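GMP reductase (Trypanosoma brucei brucei, PDB 6JIG) probably catalyses the irreversible NADPH-dependent deamination of GMP to IMP, and binds guanine nucleotides in a regulatory pair of CBS domains. Local coordinates at residues 206-209 against 210-213; 296-299 against 300-304. The protein carries 1 engineered substitution. All coordinates share one frame; numbering follows the deposited sequence.

Contact 1 (206-209 against 210-213) comes first along the chain, where strand 203-208 of the second CBS motif runs straight into helix 209-216 beside a bound GMP. Contact 2 (296-299 against 300-304) follows in the catalytic TIM barrel, spanning most of helix 294-302 and its C-terminal exit; this helix connects the parallel strands 285-291 and 307-310. The two share no sheet or helix: their centres lie about 43 Å apart, on opposite sides of the chain's centre, and their nearest atoms about 33 Å apart. One belongs to a nucleotide site of the CBS module, the other to the outer helical layer of the barrel; at this distance any influence between them must be indirect.

Contact 1 (206-209 against 210-213); sequences LVTL and SDVV. With 5GP (guanosine-5'-monophosphate), chain C.
Thr208 and Asp211 meet side chain to side chain where strand 203-208 turns into helix 209-216. The threonine hydroxyl sits between its own backbone N and carbonyl carbon (chi1 72°), which turns OG1 to the start of the helix, where it accepts from Asp211 N at 3.3 Å, Thr208 being the N-cap. The same OG1 makes a weak bond to Asp211 OD2, 3.1 Å away, the two side chains crossing at a slant. A water bridges this pair again, accepting from Thr208 N and donating to Asp211 OD2 at 2.6 Å. With these partners on OD2, and a weak bond from Ser96 N to OD1, the carboxylate meets the ribose of GMP: OD2 takes a very short 2.5 Å bond from O2', and OD1 lies 2.7 Å from O3'. Ser210 OG, anti to its carbonyl carbon (chi1 -63°), reaches the phosphate and donates to O1P at 2.8 Å. Behind the polar face, Val207 CG1 and Val212 CG2 touch with their side chains nearly perpendicular, against helix 179-189. Leu209 CD1 leans on Val213 CG2 at 3.7 Å, and His148 and Lys151 of a second subunit pack on this pair. Arg93 and Arg103 also bind the GMP. The strand-to-helix turn, with its threonine cap and ribose-binding aspartate, is characteristic of the nucleotide site of CBS domains.

Contact 2 (296-299 against 300-304); sequences AAEA and LIDAG
Backbone i to i+4 bonds join 296-299 to 300-304 as the last turns of helix 294-302, from Leu300 N to Ala296 O at 3.0 Å through to Ala303 N to Ala299 O, whose N-H...O angle falls to 139°. The chain then leaves the helix at Gly304, where positive phi and the 2.9 Å bond from Gly304 N to Ile301 O belong to a Schellman motif. On the side facing helix 330-344, Glu298 and Asp302 stand one turn apart. Glu298 extends anti to its backbone N and then bends at chi2 (74°), bringing OE2 in front of both aspartate oxygens, 3.1 Å from Asp302 OD2 and 3.2 Å from Asp302 OD1. The carboxylate planes are turned 71° from each other. Arg344 NH1 of helix 330-344 reconciles the like charges with salt bridges to Glu298 OE2 and Asp302 OD1. Ile301 folds CG1 back over the preceding turn, 3.1 Å from Ala297 O, and packs on Ala341 and Val346. Leu300 is directed inward, onto Ala288 and Ile291 of strand 285-291 and onto helix 266-277, while Ala297 sits beside Val340. The close carboxylates probably repel, a cost that the shared Arg344 would offset; its positive charge would favour their ionised forms, and its two salt bridges link helix 294-302 to the neighbouring helix 330-344.

Contact 1 (206-209 against 210-213)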
loop_
_atom_site.group_PDB
_atom_site.type_symbol
_atom_site.label_atom_id
_atom_site.label_comp_id
_atom_site.label_asym_id
_atom_site.label_seq_id
_atom_site.Cartn_x
_atom_site.Cartn_y
_atom_site.Cartn_z
ATOM N N LEU A 206 43.434 38.107 24.788
ATOM C CA LEU A 206 43.404 36.972 25.696
ATOM C C LEU A 206 43.780 35.719 24.924
ATOM O O LEU A 206 43.327 35.527 23.788
ATOM C CB LEU A 206 42.019 36.814 26.336
ATOM C CG LEU A 206 41.821 35.531 27.141
ATOM C CD1 LEU A 206 42.686 35.599 28.416
ATOM C CD2 LEU A 206 40.336 35.323 27.468
ATOM N N VAL A 207 44.618 34.877 25.527
ATOM C CA VAL A 207 44.903 33.545 25.005
ATOM C C VAL A 207 44.408 32.528 26.024
ATOM O O VAL A 207 44.724 32.634 27.215
ATOM C CB VAL A 207 46.400 33.343 24.710
ATOM C CG1 VAL A 207 46.609 32.047 23.927
ATOM C CG2 VAL A 207 46.963 34.541 23.949
ATOM N N THR A 208 43.627 31.551 25.562
ATOM C CA THR A 208 43.048 30.543 26.437
ATOM C C THR A 208 43.635 29.169 26.150
ATOM O O THR A 208 44.023 28.856 25.018
ATOM C CB THR A 208 41.523 30.466 26.284
ATOM O OG1 THR A 208 41.208 29.867 25.025
ATOM C CG2 THR A 208 40.917 31.835 26.339
ATOM N N LEU A 209 43.668 28.346 27.196
ATOM C CA LEU A 209 44.155 26.981 27.063
ATOM C C LEU A 209 43.343 26.204 26.036
ATOM O O LEU A 209 43.900 25.400 25.277
ATOM C CB LEU A 209 44.112 26.290 28.424
ATOM C CG LEU A 209 44.361 24.792 28.504
ATOM C CD1 LEU A 209 45.762 24.459 28.007
ATOM C CD2 LEU A 209 44.164 24.316 29.929
ATOM N N SER A 210 42.022 26.430 25.999
ATOM C CA SER A 210 41.175 25.724 25.034
ATOM C C SER A 210 41.668 25.938 23.613
ATOM O O SER A 210 41.728 24.998 22.815
ATOM C CB SER A 210 39.719 26.196 25.151
ATOM O OG SER A 210 39.180 25.890 26.421
ATOM N N ASP A 211 41.997 27.182 23.276
ATOM C CA ASP A 211 42.478 27.499 21.936
ATOM C C ASP A 211 43.860 26.913 21.696
ATOM O O ASP A 211 44.153 26.426 20.601
ATOM C CB ASP A 211 42.505 29.011 21.742
ATOM C CG ASP A 211 41.128 29.608 21.591
ATOM O OD1 ASP A 211 40.271 28.974 20.941
ATOM O OD2 ASP A 211 40.897 30.723 22.102
ATOM N N VAL A 212 44.727 26.967 22.707
ATOM C CA VAL A 212 46.073 26.413 22.570
ATOM C C VAL A 212 46.006 24.915 22.327
ATOM O O VAL A 212 46.694 24.379 21.448
ATOM C CB VAL A 212 46.915 26.748 23.817
ATOM C CG1 VAL A 212 48.207 25.945 23.818
ATOM C CG2 VAL A 212 47.204 28.249 23.876
ATOM N N VAL A 213 45.173 24.212 23.097
ATOM C CA VAL A 213 45.035 22.769 22.908
ATOM C C VAL A 213 44.591 22.454 21.484
ATOM O O VAL A 213 45.138 21.558 20.831
ATOM C CB VAL A 213 44.062 22.190 23.951
ATOM C CG1 VAL A 213 43.565 20.810 23.530
ATOM C CG2 VAL A 213 44.735 22.124 25.303
HETATM P P 5GP C . 36.282 28.282 27.465
HETATM O O1P 5GP C . 37.421 27.414 27.948
HETATM O O2P 5GP C . 36.465 29.763 27.721
HETATM O O3P 5GP C . 34.885 27.703 27.579
HETATM O "O5'" 5GP C . 36.484 28.336 25.897
HETATM C "C5'" 5GP C . 36.762 29.588 25.314
HETATM C "C4'" 5GP C . 36.490 29.584 23.844
HETATM O "O4'" 5GP C . 35.678 30.760 23.548
HETATM C "C3'" 5GP C . 37.770 29.719 23.025
HETATM O "O3'" 5GP C . 37.671 28.995 21.799
HETATM C "C2'" 5GP C . 37.840 31.223 22.778
HETATM O "O2'" 5GP C . 38.617 31.626 21.673
HETATM C "C1'" 5GP C . 36.360 31.578 22.622
HETATM N N9 5GP C . 36.099 32.984 22.920
HETATM C C8 5GP C . 35.721 33.891 22.006
HETATM N N7 5GP C . 35.629 35.100 22.588
HETATM C C5 5GP C . 35.988 34.957 23.887
HETATM C C6 5GP C . 36.081 35.854 24.943
HETATM O O6 5GP C . 35.806 37.058 24.764
HETATM N N1 5GP C . 36.469 35.415 26.146
HETATM C C2 5GP C . 36.762 34.121 26.352
HETATM N N2 5GP C . 37.152 33.736 27.596
HETATM N N3 5GP C . 36.674 33.209 25.336
HETATM C C4 5GP C . 36.290 33.616 24.096
HETATM O O HOH W 1 43.074 31.985 22.788
#

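Contact 2 (296-299 against 300-304)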
loop_
_atom_site.group_PDB
_atom_site.type_symbol
_atom_site.label_atom_id
_atom_site.label_comp_id
_atom_site.label_asym_id
_atom_site.label_seq_id
_atom_site.Cartn_x
_atom_site.Cartn_y
_atom_site.Cartn_z
ATOM N N ALA A 296 30.522 29.034 -20.413
ATOM C CA ALA A 296 30.219 29.760 -19.183
ATOM C C ALA A 296 31.439 29.830 -18.270
ATOM O O ALA A 296 31.693 30.865 -17.640
ATOM C CB ALA A 296 29.046 29.095 -18.459
ATOM N N ALA A 297 32.194 28.735 -18.173
ATOM C CA ALA A 297 33.415 28.766 -17.371
ATOM C C ALA A 297 34.386 29.803 -17.918
ATOM O O ALA A 297 34.960 30.601 -17.163
ATOM C CB ALA A 297 34.059 27.377 -17.339
ATOM N N GLU A 298 34.578 29.807 -19.235
ATOM C CA GLU A 298 35.471 30.776 -19.856
ATOM C C GLU A 298 35.056 32.200 -19.516
ATOM O O GLU A 298 35.897 33.035 -19.163
ATOM C CB GLU A 298 35.484 30.567 -21.374
ATOM C CG GLU A 298 36.391 31.534 -22.138
ATOM C CD GLU A 298 37.867 31.210 -21.967
ATOM O OE1 GLU A 298 38.191 30.011 -21.808
ATOM O OE2 GLU A 298 38.703 32.149 -21.996
ATOM N N ALA A 299 33.753 32.487 -19.570
ATOM C CA ALA A 299 33.290 33.856 -19.357
ATOM C C ALA A 299 33.500 34.296 -17.913
ATOM O O ALA A 299 33.915 35.436 -17.649
ATOM C CB ALA A 299 31.810 33.974 -19.748
ATOM N N LEU A 300 33.195 33.421 -16.961
ATOM C CA LEU A 300 33.352 33.808 -15.568
ATOM C C LEU A 300 34.827 33.908 -15.193
ATOM O O LEU A 300 35.217 34.809 -14.442
ATOM C CB LEU A 300 32.610 32.833 -14.649
ATOM C CG LEU A 300 31.072 32.944 -14.604
ATOM C CD1 LEU A 300 30.541 32.134 -13.436
ATOM C CD2 LEU A 300 30.627 34.379 -14.462
ATOM N N ILE A 301 35.665 33.014 -15.726
ATOM C CA ILE A 301 37.103 33.129 -15.487
ATOM C C ILE A 301 37.640 34.433 -16.074
ATOM O O ILE A 301 38.424 35.145 -15.433
ATOM C CB ILE A 301 37.849 31.909 -16.051
ATOM C CG1 ILE A 301 37.460 30.635 -15.286
ATOM C CG2 ILE A 301 39.362 32.138 -15.978
ATOM C CD1 ILE A 301 37.919 29.371 -15.968
ATOM N N ASP A 302 37.235 34.760 -17.305
ATOM C CA ASP A 302 37.669 36.012 -17.925
ATOM C C ASP A 302 37.180 37.226 -17.142
ATOM O O ASP A 302 37.825 38.283 -17.169
ATOM C CB ASP A 302 37.166 36.088 -19.373
ATOM C CG ASP A 302 37.913 35.150 -20.313
ATOM O OD1 ASP A 302 38.972 34.611 -19.937
ATOM O OD2 ASP A 302 37.422 34.946 -21.442
ATOM N N ALA A 303 36.045 37.107 -16.449
ATOM C CA ALA A 303 35.580 38.202 -15.610
ATOM C C ALA A 303 36.369 38.324 -14.312
ATOM O O ALA A 303 36.174 39.304 -13.587
ATOM C CB ALA A 303 34.089 38.047 -15.295
ATOM N N GLY A 304 37.248 37.368 -14.016
ATOM C CA GLY A 304 38.093 37.411 -12.840
ATOM C C GLY A 304 37.767 36.435 -11.720
ATOM O O GLY A 304 38.375 36.539 -10.646
#